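Long-range contact in putative polysaccharide binding proteins (DUF1812) (Bacteroides thetaiotaomicron VPI-5482, PDB 3GF8), which is of unknown function but is probably an outer-membrane lipoprotein of the FimB/Mfa2 family that takes part in fimbrial assembly: residues A[118-130]-A[140-152]. Numbering follows the deposited sequence.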
ATOM      1  N   LYS A 118       3.726 -13.650   0.910  1.00 29.79           N
ATOM      2  CA  LYS A 118       4.209 -13.274   2.224  1.00 28.88           C
ATOM      3  C   LYS A 118       3.484 -12.004   2.682  1.00 28.56           C
ATOM      4  O   LYS A 118       2.979 -11.242   1.858  1.00 25.90           O
ATOM      5  CB  LYS A 118       5.721 -13.028   2.188  1.00 26.82           C
ATOM      6  CG  LYS A 118       6.102 -11.686   1.588  1.00 38.09           C
ATOM      7  CD  LYS A 118       7.637 -11.452   1.494  1.00 42.02           C
ATOM      8  CE  LYS A 118       8.181 -11.662   0.075  1.00 47.15           C
ATOM      9  NZ  LYS A 118       9.629 -11.192  -0.106  1.00 49.98           N
ATOM     10  N   ARG A 119       3.442 -11.756   3.982  1.00 27.17           N
ATOM     11  CA  ARG A 119       2.972 -10.466   4.437  1.00 28.12           C
ATOM     12  C   ARG A 119       4.139  -9.502   4.375  1.00 25.77           C
ATOM     13  O   ARG A 119       5.066  -9.675   5.097  1.00 24.09           O
ATOM     14  CB  ARG A 119       2.377 -10.502   5.848  1.00 27.06           C
ATOM     15  CG  ARG A 119       1.859  -9.104   6.254  1.00 34.99           C
ATOM     16  CD  ARG A 119       1.082  -9.156   7.518  1.00 47.20           C
ATOM     17  NE  ARG A 119       1.933  -9.584   8.621  1.00 56.23           N
ATOM     18  CZ  ARG A 119       1.510  -9.978   9.830  1.00 54.44           C
ATOM     19  NH1 ARG A 119       0.216 -10.010  10.146  1.00 50.87           N
ATOM     20  NH2 ARG A 119       2.408 -10.339  10.734  1.00 51.13           N
HETATM   21  N   MSE A 120       4.114  -8.511   3.482  1.00 24.96           N
HETATM   22  CA  MSE A 120       5.203  -7.535   3.409  1.00 24.93           C
HETATM   23  C   MSE A 120       5.216  -6.597   4.610  1.00 25.00           C
HETATM   24  O   MSE A 120       4.164  -6.188   5.077  1.00 25.61           O
HETATM   25  CB  MSE A 120       5.076  -6.659   2.186  1.00 25.48           C
HETATM   26  CG  MSE A 120       5.558  -7.285   0.964  1.00 34.63           C
HETATM   27 SE   MSE A 120       4.053  -7.924   0.015  0.75 34.94          SE
HETATM   28  CE  MSE A 120       3.703  -6.325  -0.813  1.00  9.18           C
ATOM     29  N   GLU A 121       6.403  -6.222   5.069  1.00 22.70           N
ATOM     30  CA  GLU A 121       6.528  -5.088   5.993  1.00 23.66           C
ATOM     31  C   GLU A 121       5.949  -3.840   5.312  1.00 24.06           C
ATOM     32  O   GLU A 121       6.114  -3.619   4.066  1.00 23.76           O
ATOM     33  CB  GLU A 121       7.982  -4.885   6.440  1.00 24.12           C
ATOM     34  CG  GLU A 121       8.934  -4.299   5.392  1.00 19.98           C
ATOM     35  CD  GLU A 121       9.550  -5.304   4.427  1.00 21.97           C
ATOM     36  OE1 GLU A 121       9.104  -6.455   4.356  1.00 27.10           O
ATOM     37  OE2 GLU A 121      10.518  -4.930   3.720  1.00 22.61           O
ATOM     38  N   THR A 122       5.210  -3.075   6.105  1.00 24.46           N
ATOM     39  CA  THR A 122       4.405  -1.984   5.603  1.00 25.41           C
ATOM     40  C   THR A 122       5.320  -0.909   5.055  1.00 26.39           C
ATOM     41  O   THR A 122       6.368  -0.584   5.658  1.00 22.49           O
ATOM     42  CB  THR A 122       3.491  -1.417   6.683  1.00 27.44           C
ATOM     43  OG1 THR A 122       2.556  -2.431   7.034  1.00 20.87           O
ATOM     44  CG2 THR A 122       2.736  -0.152   6.195  1.00 17.56           C
ATOM     45  N   LEU A 123       4.919  -0.432   3.872  1.00 22.17           N
ATOM     46  CA  LEU A 123       5.685   0.502   3.095  1.00 27.48           C
ATOM     47  C   LEU A 123       4.957   1.855   2.994  1.00 26.54           C
ATOM     48  O   LEU A 123       3.767   1.888   2.649  1.00 24.18           O
ATOM     49  CB  LEU A 123       5.892  -0.058   1.689  1.00 26.76           C
ATOM     50  CG  LEU A 123       6.755   0.814   0.787  1.00 23.42           C
ATOM     51  CD1 LEU A 123       8.197   0.805   1.307  1.00 23.18           C
ATOM     52  CD2 LEU A 123       6.663   0.301  -0.645  1.00 17.41           C
ATOM     53  N   TRP A 124       5.674   2.941   3.308  1.00 24.21           N
ATOM     54  CA  TRP A 124       5.154   4.308   3.106  1.00 26.33           C
ATOM     55  C   TRP A 124       6.030   5.104   2.150  1.00 26.54           C
ATOM     56  O   TRP A 124       7.264   4.987   2.174  1.00 25.23           O
ATOM     57  CB  TRP A 124       5.071   5.104   4.427  1.00 28.20           C
ATOM     58  CG  TRP A 124       4.081   4.632   5.449  1.00 23.26           C
ATOM     59  CD1 TRP A 124       2.816   5.102   5.639  1.00 27.69           C
ATOM     60  CD2 TRP A 124       4.298   3.642   6.470  1.00 26.48           C
ATOM     61  NE1 TRP A 124       2.222   4.451   6.701  1.00 21.26           N
ATOM     62  CE2 TRP A 124       3.105   3.547   7.223  1.00 24.34           C
ATOM     63  CE3 TRP A 124       5.371   2.814   6.807  1.00 24.03           C
ATOM     64  CZ2 TRP A 124       2.956   2.645   8.287  1.00 22.04           C
ATOM     65  CZ3 TRP A 124       5.221   1.920   7.878  1.00 23.05           C
ATOM     66  CH2 TRP A 124       4.023   1.857   8.605  1.00 28.34           C
ATOM     67  N   TYR A 125       5.372   5.934   1.333  1.00 28.30           N
ATOM     68  CA  TYR A 125       6.029   6.838   0.390  1.00 25.09           C
ATOM     69  C   TYR A 125       6.026   8.245   0.966  1.00 25.81           C
ATOM     70  O   TYR A 125       5.017   8.716   1.487  1.00 22.80           O
ATOM     71  CB  TYR A 125       5.302   6.802  -0.952  1.00 24.83           C
ATOM     72  CG  TYR A 125       5.760   7.876  -1.888  1.00 23.94           C
ATOM     73  CD1 TYR A 125       6.970   7.759  -2.569  1.00 16.48           C
ATOM     74  CD2 TYR A 125       4.991   9.023  -2.097  1.00 24.24           C
ATOM     75  CE1 TYR A 125       7.408   8.756  -3.433  1.00 28.59           C
ATOM     76  CE2 TYR A 125       5.413  10.024  -2.967  1.00 27.11           C
ATOM     77  CZ  TYR A 125       6.633   9.899  -3.619  1.00 29.27           C
ATOM     78  OH  TYR A 125       7.064  10.890  -4.455  1.00 21.97           O
ATOM     79  N   GLY A 126       7.180   8.904   0.908  1.00 26.87           N
ATOM     80  CA  GLY A 126       7.335  10.244   1.443  1.00 26.60           C
ATOM     81  C   GLY A 126       7.375  11.170   0.275  1.00 27.02           C
ATOM     82  O   GLY A 126       8.302  11.091  -0.528  1.00 27.35           O
ATOM     83  N   GLU A 127       6.387  12.057   0.181  1.00 24.57           N
ATOM     84  CA  GLU A 127       6.257  12.917  -0.994  1.00 24.99           C
ATOM     85  C   GLU A 127       7.428  13.906  -1.115  1.00 25.74           C
ATOM     86  O   GLU A 127       8.079  14.270  -0.096  1.00 25.32           O
ATOM     87  CB  GLU A 127       4.934  13.684  -0.963  1.00 26.33           C
ATOM     88  CG  GLU A 127       3.735  12.827  -0.563  1.00 30.36           C
ATOM     89  CD  GLU A 127       2.433  13.577  -0.703  1.00 29.71           C
ATOM     90  OE1 GLU A 127       2.024  13.811  -1.847  1.00 25.95           O
ATOM     91  OE2 GLU A 127       1.808  13.909   0.321  1.00 34.34           O
ATOM     92  N   VAL A 128       7.707  14.297  -2.363  1.00 23.63           N
ATOM     93  CA  VAL A 128       8.834  15.176  -2.700  1.00 25.41           C
ATOM     94  C   VAL A 128       8.553  16.601  -2.213  1.00 26.20           C
ATOM     95  O   VAL A 128       7.473  17.109  -2.440  1.00 28.89           O
ATOM     96  CB  VAL A 128       9.083  15.225  -4.229  1.00 25.04           C
ATOM     97  CG1 VAL A 128      10.153  16.280  -4.594  1.00 26.49           C
ATOM     98  CG2 VAL A 128       9.462  13.888  -4.749  1.00 18.98           C
ATOM     99  N   ILE A 129       9.512  17.224  -1.535  1.00 28.09           N
ATOM    100  CA  ILE A 129       9.392  18.623  -1.128  1.00 28.14           C
ATOM    101  C   ILE A 129      10.602  19.444  -1.600  1.00 29.50           C
ATOM    102  O   ILE A 129      11.723  18.922  -1.752  1.00 28.38           O
ATOM    103  CB  ILE A 129       9.244  18.737   0.396  1.00 31.16           C
ATOM    104  CG1 ILE A 129      10.441  18.086   1.107  1.00 26.81           C
ATOM    105  CG2 ILE A 129       7.931  18.075   0.866  1.00 21.62           C
ATOM    106  CD1 ILE A 129      10.579  18.502   2.563  1.00 21.12           C
ATOM    107  N   ASN A 130      10.378  20.730  -1.848  1.00 29.17           N
ATOM    108  CA  ASN A 130      11.478  21.645  -2.155  1.00 28.64           C
ATOM    109  C   ASN A 130      11.949  22.250  -0.876  1.00 26.48           C
ATOM    110  O   ASN A 130      11.150  22.663  -0.087  1.00 30.49           O
ATOM    111  CB  ASN A 130      11.022  22.735  -3.109  1.00 28.28           C
ATOM    112  CG  ASN A 130      10.648  22.174  -4.448  1.00 32.36           C
ATOM    113  OD1 ASN A 130      11.487  21.585  -5.133  1.00 38.07           O
ATOM    114  ND2 ASN A 130       9.371  22.315  -4.826  1.00 32.46           N
ATOM    115  N   THR A 140      12.832  23.272  10.315  1.00 26.84           N
ATOM    116  CA  THR A 140      12.319  21.901  10.263  1.00 24.29           C
ATOM    117  C   THR A 140      11.417  21.696   9.039  1.00 25.77           C
ATOM    118  O   THR A 140      10.384  22.342   8.924  1.00 26.91           O
ATOM    119  CB  THR A 140      11.527  21.579  11.527  1.00 23.31           C
ATOM    120  OG1 THR A 140      12.392  21.681  12.663  1.00 28.89           O
ATOM    121  CG2 THR A 140      10.906  20.166  11.486  1.00 23.56           C
ATOM    122  N   GLU A 141      11.764  20.758   8.159  1.00 22.95           N
ATOM    123  CA  GLU A 141      10.896  20.415   7.037  1.00 25.50           C
ATOM    124  C   GLU A 141       9.987  19.237   7.438  1.00 24.41           C
ATOM    125  O   GLU A 141      10.297  18.474   8.360  1.00 25.37           O
ATOM    126  CB  GLU A 141      11.721  20.044   5.813  1.00 26.34           C
ATOM    127  CG  GLU A 141      12.776  21.078   5.424  1.00 32.51           C
ATOM    128  CD  GLU A 141      12.180  22.356   4.857  1.00 34.82           C
ATOM    129  OE1 GLU A 141      11.065  22.310   4.273  1.00 25.57           O
ATOM    130  OE2 GLU A 141      12.844  23.399   4.997  1.00 38.46           O
ATOM    131  N   THR A 142       8.875  19.085   6.748  1.00 22.09           N
ATOM    132  CA  THR A 142       7.969  17.966   7.012  1.00 24.84           C
ATOM    133  C   THR A 142       7.803  17.043   5.801  1.00 24.18           C
ATOM    134  O   THR A 142       7.408  17.489   4.700  1.00 24.53           O
ATOM    135  CB  THR A 142       6.557  18.463   7.395  1.00 23.79           C
ATOM    136  OG1 THR A 142       6.648  19.410   8.459  1.00 28.14           O
ATOM    137  CG2 THR A 142       5.668  17.286   7.818  1.00 18.78           C
ATOM    138  N   ILE A 143       8.055  15.762   6.010  1.00 24.61           N
ATOM    139  CA  ILE A 143       7.740  14.747   4.998  1.00 25.20           C
ATOM    140  C   ILE A 143       6.360  14.138   5.263  1.00 26.50           C
ATOM    141  O   ILE A 143       6.045  13.717   6.364  1.00 23.77           O
ATOM    142  CB  ILE A 143       8.804  13.653   4.900  1.00 25.41           C
ATOM    143  CG1 ILE A 143      10.122  14.264   4.390  1.00 21.51           C
ATOM    144  CG2 ILE A 143       8.368  12.587   3.880  1.00 22.28           C
ATOM    145  CD1 ILE A 143      10.064  14.625   2.829  1.00 18.35           C
ATOM    146  N   ASN A 144       5.528  14.146   4.228  1.00 26.43           N
ATOM    147  CA  ASN A 144       4.207  13.555   4.305  1.00 27.09           C
ATOM    148  C   ASN A 144       4.174  12.123   3.736  1.00 25.16           C
ATOM    149  O   ASN A 144       4.538  11.912   2.587  1.00 24.55           O
ATOM    150  CB  ASN A 144       3.191  14.411   3.570  1.00 25.54           C
ATOM    151  CG  ASN A 144       1.807  13.913   3.770  1.00 22.96           C
ATOM    152  OD1 ASN A 144       1.354  13.774   4.894  1.00 28.69           O
ATOM    153  ND2 ASN A 144       1.142  13.569   2.682  1.00 28.00           N
ATOM    154  N   LEU A 145       3.708  11.181   4.558  1.00 23.98           N
ATOM    155  CA  LEU A 145       3.774   9.747   4.241  1.00 26.10           C
ATOM    156  C   LEU A 145       2.434   9.198   3.803  1.00 27.02           C
ATOM    157  O   LEU A 145       1.390   9.459   4.450  1.00 25.59           O
ATOM    158  CB  LEU A 145       4.247   8.931   5.454  1.00 22.70           C
ATOM    159  CG  LEU A 145       5.687   9.195   5.846  1.00 26.49           C
ATOM    160  CD1 LEU A 145       6.074   8.411   7.155  1.00 25.61           C
ATOM    161  CD2 LEU A 145       6.563   8.870   4.662  1.00 19.84           C
ATOM    162  N   ILE A 146       2.493   8.406   2.738  1.00 26.41           N
ATOM    163  CA  ILE A 146       1.338   7.754   2.134  1.00 24.67           C
ATOM    164  C   ILE A 146       1.555   6.245   2.139  1.00 25.65           C
ATOM    165  O   ILE A 146       2.582   5.752   1.634  1.00 26.54           O
ATOM    166  CB  ILE A 146       1.189   8.245   0.674  1.00 27.60           C
ATOM    167  CG1 ILE A 146       0.865   9.756   0.662  1.00 30.06           C
ATOM    168  CG2 ILE A 146       0.111   7.445  -0.085  1.00 21.19           C
ATOM    169  CD1 ILE A 146       0.801  10.303  -0.677  1.00 34.13           C
ATOM    170  N   ARG A 147       0.580   5.503   2.659  1.00 24.85           N
ATOM    171  CA  ARG A 147       0.729   4.075   2.781  1.00 25.14           C
ATOM    172  C   ARG A 147       0.488   3.427   1.460  1.00 25.03           C
ATOM    173  O   ARG A 147      -0.519   3.705   0.801  1.00 23.76           O
ATOM    174  CB  ARG A 147      -0.194   3.482   3.842  1.00 25.62           C
ATOM    175  CG  ARG A 147       0.097   2.031   4.088  1.00 24.84           C
ATOM    176  CD  ARG A 147      -0.501   1.504   5.395  1.00 25.46           C
ATOM    177  NE  ARG A 147      -0.636   0.051   5.334  1.00 21.14           N
ATOM    178  CZ  ARG A 147      -1.115  -0.701   6.310  1.00 24.72           C
ATOM    179  NH1 ARG A 147      -1.554  -0.163   7.438  1.00 24.45           N
ATOM    180  NH2 ARG A 147      -1.169  -2.006   6.157  1.00 27.24           N
ATOM    181  N   ASP A 148       1.424   2.555   1.069  1.00 24.50           N
ATOM    182  CA  ASP A 148       1.388   1.937  -0.258  1.00 24.19           C
ATOM    183  C   ASP A 148       0.970   0.461  -0.239  1.00 23.41           C
ATOM    184  O   ASP A 148       0.500  -0.090  -1.259  1.00 24.95           O
ATOM    185  CB  ASP A 148       2.782   2.051  -0.907  1.00 27.17           C
ATOM    186  CG  ASP A 148       3.008   3.377  -1.629  1.00 24.56           C
ATOM    187  OD1 ASP A 148       2.085   4.217  -1.725  1.00 24.39           O
ATOM    188  OD2 ASP A 148       4.140   3.571  -2.116  1.00 26.42           O
ATOM    189  N   THR A 149       1.186  -0.199   0.891  1.00 23.32           N
ATOM    190  CA  THR A 149       0.845  -1.597   1.022  1.00 20.94           C
ATOM    191  C   THR A 149      -0.556  -1.711   1.648  1.00 24.28           C
ATOM    192  O   THR A 149      -0.924  -0.937   2.546  1.00 25.31           O
ATOM    193  CB  THR A 149       1.891  -2.352   1.821  1.00 20.67           C
ATOM    194  OG1 THR A 149       2.203  -1.630   3.006  1.00 19.53           O
ATOM    195  CG2 THR A 149       3.154  -2.544   0.989  1.00 23.12           C
ATOM    196  N   LYS A 150      -1.334  -2.665   1.134  1.00 23.02           N
ATOM    197  CA  LYS A 150      -2.744  -2.776   1.463  1.00 25.89           C
ATOM    198  C   LYS A 150      -3.064  -4.215   1.929  1.00 25.36           C
ATOM    199  O   LYS A 150      -2.760  -5.208   1.250  1.00 25.86           O
ATOM    200  CB  LYS A 150      -3.571  -2.378   0.237  1.00 24.15           C
ATOM    201  CG  LYS A 150      -3.231  -1.010  -0.304  1.00 27.75           C
ATOM    202  CD  LYS A 150      -3.655   0.138   0.666  1.00 26.27           C
ATOM    203  CE  LYS A 150      -2.842   1.407   0.450  1.00 29.51           C
ATOM    204  NZ  LYS A 150      -3.381   2.594   1.223  1.00 20.10           N
ATOM    205  N   ILE A 151      -3.670  -4.321   3.094  1.00 25.58           N
ATOM    206  CA  ILE A 151      -3.983  -5.598   3.674  1.00 27.51           C
ATOM    207  C   ILE A 151      -5.480  -5.797   3.487  1.00 30.42           C
ATOM    208  O   ILE A 151      -6.272  -4.863   3.672  1.00 32.04           O
ATOM    209  CB  ILE A 151      -3.538  -5.636   5.130  1.00 27.52           C
ATOM    210  CG1 ILE A 151      -1.994  -5.550   5.170  1.00 31.14           C
ATOM    211  CG2 ILE A 151      -4.049  -6.910   5.796  1.00 25.99           C
ATOM    212  CD1 ILE A 151      -1.397  -5.584   6.508  1.00 30.53           C
ATOM    213  N   VAL A 152      -5.869  -6.989   3.060  1.00 30.59           N
ATOM    214  CA  VAL A 152      -7.290  -7.278   2.832  1.00 31.68           C
ATOM    215  C   VAL A 152      -7.627  -8.633   3.431  1.00 32.92           C
ATOM    216  O   VAL A 152      -6.895  -9.601   3.223  1.00 36.39           O
ATOM    217  CB  VAL A 152      -7.696  -7.255   1.348  1.00 28.47           C
ATOM    218  CG1 VAL A 152      -7.039  -6.126   0.616  1.00 34.36           C
ATOM    219  CG2 VAL A 152      -7.347  -8.528   0.699  1.00 41.15           C
TER
HETATM  220  O   HOH W   1       1.054  -3.275   4.872  1.00 20.06           O
HETATM  221  O   HOH W   2       6.374  15.247   1.813  1.00 24.78           O
HETATM  222  O   HOH W   3       9.809  23.307   2.174  1.00 44.51           O
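Tyr125 and Ile146 form the hydrogen-bonded antiparallel pair of a beta hairpin, Tyr125 N reaching Ile146 O at 2.8 Å, with Trp124–Arg147 and Gly126–Leu145 as non-hydrogen-bonded pairs beside it. Past Glu127 N, which still bonds Asn144 O, the strands diverge: water 2 links Glu127 O to Asn144 N, and water 3 joins Asn130 O to Glu141 OE1. Alongside, Ile129 CG1 packs on Ile143 CD1 at 3.9 Å. Glu127 and Asn144 run side by side, Asn144 ND2 donating to Glu127 OE2; the modelled 2.5 Å is doubtfully short. Asn144 OD1 is hydrogen-bonded to Lys21 NZ of strand 16-21. At the other end Asp148 N bonds Leu123 O, and Thr149 turns its hydroxyl between its own N and carbonyl carbon (chi1 48°), where OG1 accepts an almost straight bond (170°) from Leu123 N. Thr122 CG2 lies 3.4 Å above the Trp124 ring plane, offset toward the rim, and also over a face of the Arg147 guanidinium. Arg147 NE donates to Thr149 O; water 1 bridges the hydroxyls of Thr122 and Thr149 and binds Arg147 NH2 weakly. Backbone pairing thus holds the middle; beyond it Thr149 OG1 supplements it on the loop side, and waters bridge the diverging strands on the other.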